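Local coordinates for rhamnose ABC transporter, rhamnose-binding protein (Actinomyces odontolyticus ATCC 17982, PDB 5BQ3) that probably binds a sugar, likely rhamnose, as the extracytoplasmic substrate-binding component of an ABC transporter, at residues S134-A138 / A169-M174. Residues are numbered along the deposited sequence; the frame is centred on the assembly and turned at random.
Sequences SKQVA and AWIKFM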
ATOM      1  N   SER A 134       0.570  -7.217  -6.313  1.00 37.49           N
ATOM      2  CA  SER A 134       1.948  -7.004  -6.769  1.00 37.08           C
ATOM      3  C   SER A 134       2.081  -6.827  -8.294  1.00 41.40           C
ATOM      4  O   SER A 134       2.663  -5.833  -8.727  1.00 41.21           O
ATOM      5  CB  SER A 134       2.840  -8.151  -6.306  1.00 41.31           C
ATOM      6  OG  SER A 134       4.190  -7.736  -6.199  1.00 51.34           O
ATOM      7  N   LYS A 135       1.526  -7.759  -9.098  1.00 38.28           N
ATOM      8  CA  LYS A 135       1.578  -7.714 -10.566  1.00 38.38           C
ATOM      9  C   LYS A 135       0.814  -6.497 -11.129  1.00 42.43           C
ATOM     10  O   LYS A 135       1.185  -5.984 -12.188  1.00 42.69           O
ATOM     11  CB  LYS A 135       1.025  -9.018 -11.166  1.00 41.55           C
ATOM     12  CG  LYS A 135       1.371  -9.237 -12.638  1.00 51.01           C
ATOM     13  CD  LYS A 135       0.634 -10.435 -13.218  1.00 61.84           C
ATOM     14  CE  LYS A 135       0.649 -10.461 -14.729  1.00 73.30           C
ATOM     15  NZ  LYS A 135       1.970 -10.876 -15.272  1.00 81.79           N
ATOM     16  N   GLN A 136      -0.237  -6.034 -10.424  1.00 38.40           N
ATOM     17  CA  GLN A 136      -1.040  -4.887 -10.852  1.00 37.74           C
ATOM     18  C   GLN A 136      -0.271  -3.580 -10.666  1.00 40.00           C
ATOM     19  O   GLN A 136      -0.472  -2.656 -11.454  1.00 40.39           O
ATOM     20  CB  GLN A 136      -2.385  -4.842 -10.112  1.00 39.02           C
ATOM     21  CG  GLN A 136      -3.472  -4.024 -10.822  1.00 45.29           C
ATOM     22  CD  GLN A 136      -3.770  -4.484 -12.230  1.00 59.42           C
ATOM     23  OE1 GLN A 136      -4.098  -5.648 -12.483  1.00 57.25           O
ATOM     24  NE2 GLN A 136      -3.666  -3.570 -13.180  1.00 46.93           N
ATOM     25  N   VAL A 137       0.612  -3.504  -9.648  1.00 34.72           N
ATOM     26  CA  VAL A 137       1.449  -2.320  -9.389  1.00 33.48           C
ATOM     27  C   VAL A 137       2.392  -2.121 -10.588  1.00 36.86           C
ATOM     28  O   VAL A 137       2.491  -1.015 -11.117  1.00 36.98           O
ATOM     29  CB  VAL A 137       2.231  -2.430  -8.047  1.00 36.32           C
ATOM     30  CG1 VAL A 137       3.167  -1.238  -7.840  1.00 35.71           C
ATOM     31  CG2 VAL A 137       1.281  -2.565  -6.870  1.00 35.88           C
ATOM     32  N   ALA A 138       3.030  -3.220 -11.031  1.00 32.63           N
ATOM     33  CA  ALA A 138       3.956  -3.276 -12.152  1.00 32.59           C
ATOM     34  C   ALA A 138       3.288  -2.883 -13.462  1.00 37.84           C
ATOM     35  O   ALA A 138       3.900  -2.176 -14.262  1.00 37.79           O
ATOM     36  CB  ALA A 138       4.526  -4.673 -12.263  1.00 33.80           C
ATOM     37  N   ALA A 169      10.143  -7.388  -6.420  1.00 35.86           N
ATOM     38  CA  ALA A 169       8.993  -8.140  -6.913  1.00 35.93           C
ATOM     39  C   ALA A 169       8.300  -7.374  -8.045  1.00 40.15           C
ATOM     40  O   ALA A 169       8.001  -7.978  -9.075  1.00 40.80           O
ATOM     41  CB  ALA A 169       8.014  -8.414  -5.777  1.00 36.32           C
ATOM     42  N   TRP A 170       8.081  -6.043  -7.872  1.00 36.25           N
ATOM     43  CA  TRP A 170       7.444  -5.178  -8.878  1.00 36.28           C
ATOM     44  C   TRP A 170       8.326  -5.015 -10.122  1.00 39.31           C
ATOM     45  O   TRP A 170       7.791  -5.004 -11.232  1.00 39.85           O
ATOM     46  CB  TRP A 170       7.089  -3.786  -8.312  1.00 34.87           C
ATOM     47  CG  TRP A 170       6.209  -3.774  -7.092  1.00 35.78           C
ATOM     48  CD1 TRP A 170       5.131  -4.573  -6.842  1.00 38.97           C
ATOM     49  CD2 TRP A 170       6.278  -2.840  -6.001  1.00 35.17           C
ATOM     50  NE1 TRP A 170       4.568  -4.243  -5.628  1.00 38.25           N
ATOM     51  CE2 TRP A 170       5.246  -3.175  -5.096  1.00 39.22           C
ATOM     52  CE3 TRP A 170       7.131  -1.767  -5.687  1.00 36.03           C
ATOM     53  CZ2 TRP A 170       5.047  -2.478  -3.896  1.00 38.19           C
ATOM     54  CZ3 TRP A 170       6.945  -1.091  -4.490  1.00 37.13           C
ATOM     55  CH2 TRP A 170       5.904  -1.435  -3.618  1.00 37.71           C
ATOM     56  N   ILE A 171       9.666  -4.891  -9.932  1.00 34.33           N
ATOM     57  CA  ILE A 171      10.661  -4.763 -11.008  1.00 34.12           C
ATOM     58  C   ILE A 171      10.685  -6.062 -11.843  1.00 38.73           C
ATOM     59  O   ILE A 171      10.697  -5.978 -13.071  1.00 39.31           O
ATOM     60  CB  ILE A 171      12.068  -4.378 -10.452  1.00 36.98           C
ATOM     61  CG1 ILE A 171      12.079  -2.917  -9.943  1.00 36.37           C
ATOM     62  CG2 ILE A 171      13.189  -4.601 -11.489  1.00 38.48           C
ATOM     63  CD1 ILE A 171      13.146  -2.589  -8.888  1.00 39.48           C
ATOM     64  N   LYS A 172      10.659  -7.245 -11.180  1.00 34.91           N
ATOM     65  CA  LYS A 172      10.660  -8.555 -11.848  1.00 35.63           C
ATOM     66  C   LYS A 172       9.409  -8.718 -12.729  1.00 38.96           C
ATOM     67  O   LYS A 172       9.543  -9.152 -13.872  1.00 39.73           O
ATOM     68  CB  LYS A 172      10.779  -9.708 -10.826  1.00 38.77           C
ATOM     69  CG  LYS A 172      10.779 -11.126 -11.417  1.00 54.79           C
ATOM     70  CD  LYS A 172      12.031 -11.465 -12.230  1.00 66.36           C
ATOM     71  CE  LYS A 172      11.850 -12.751 -13.000  1.00 80.21           C
ATOM     72  NZ  LYS A 172      12.932 -12.959 -13.998  1.00 90.75           N
ATOM     73  N   PHE A 173       8.213  -8.335 -12.223  1.00 33.79           N
ATOM     74  CA  PHE A 173       6.969  -8.400 -13.003  1.00 33.59           C
ATOM     75  C   PHE A 173       7.044  -7.441 -14.194  1.00 36.54           C
ATOM     76  O   PHE A 173       6.595  -7.789 -15.285  1.00 38.28           O
ATOM     77  CB  PHE A 173       5.731  -8.092 -12.138  1.00 34.58           C
ATOM     78  CG  PHE A 173       5.225  -9.204 -11.246  1.00 35.88           C
ATOM     79  CD1 PHE A 173       4.748 -10.392 -11.788  1.00 39.93           C
ATOM     80  CD2 PHE A 173       5.142  -9.028  -9.871  1.00 36.67           C
ATOM     81  CE1 PHE A 173       4.255 -11.409 -10.963  1.00 41.14           C
ATOM     82  CE2 PHE A 173       4.648 -10.043  -9.047  1.00 39.81           C
ATOM     83  CZ  PHE A 173       4.209 -11.227  -9.598  1.00 39.06           C
HETATM   84  N   MSE A 174       7.660  -6.256 -13.988  1.00 29.96           N
HETATM   85  CA  MSE A 174       7.874  -5.238 -15.021  1.00 28.20           C
HETATM   86  C   MSE A 174       8.768  -5.772 -16.141  1.00 36.23           C
HETATM   87  O   MSE A 174       8.401  -5.657 -17.309  1.00 37.41           O
HETATM   88  CB  MSE A 174       8.484  -3.969 -14.413  1.00 27.68           C
HETATM   89  CG  MSE A 174       7.440  -2.983 -13.912  1.00 31.42           C
HETATM   90 SE   MSE A 174       8.214  -1.295 -13.340  0.75 35.09          SE
HETATM   91  CE  MSE A 174       8.895  -0.651 -15.062  1.00 32.78           C
TER
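Phe173 and Trp170 reach out from helix 165-180 and rest their rings on Lys135 and Val137 in the first turn of helix 134-149, with Ala138 set against the backbone of 169-174 where the two helices come nearest. The short segments cross at -63° with their axes 8.2 Å apart, and the CA atoms of Ala138 and Trp170 are 5.1 Å from each other. At this approach the Ala138 methyl lies against the second helix itself, with CB 3.4 Å from Trp170 O and 3.6 Å from Phe173 CB; the CG of Met174, a selenomethionine, lies beside Ala138 CB and O.

Phe173 presents one face to Lys135, whose CB stands 3.9 Å from the ring centroid, almost on the normal, as a CH-pi contact. With CG anti to the backbone N (chi1 -164°), the Lys135 chain steps from the ring centre toward the CD1/CE1 side, CG passing 3.7 Å from Phe173 CD1, and there leaves the face; a bend at chi4 precedes the ammonium, which forms a salt bridge with Glu177 further along helix 165-180. The edge of the same ring meets Ser134 OG at CE2.

Trp170 is used in the same way. Val137 covers one face through a CH-pi contact, its CG1 lying 3.8 Å from the centroid of the five-membered ring and only 2° off the normal. Ser134 OG lies 3.4 Å from Trp170 CD1, which places the serine side chain between the two aromatic residues. Beyond this contact the indole also touches Met141 and Leu248.

The contact thus packs together the two helices that flank strand 153-159 in sequence, within the lobe of the four-stranded sheet, where the chain enters it from the other lobe of this periplasmic-binding-protein fold. No hydrogen bond links the two segments, so their adhesion rests mainly on apolar surfaces, with carbonyl and hydroxyl oxygens lying against carbon, and the Lys135–Glu177 salt bridge probably adds a modest electrostatic tie at the solvent-facing margin.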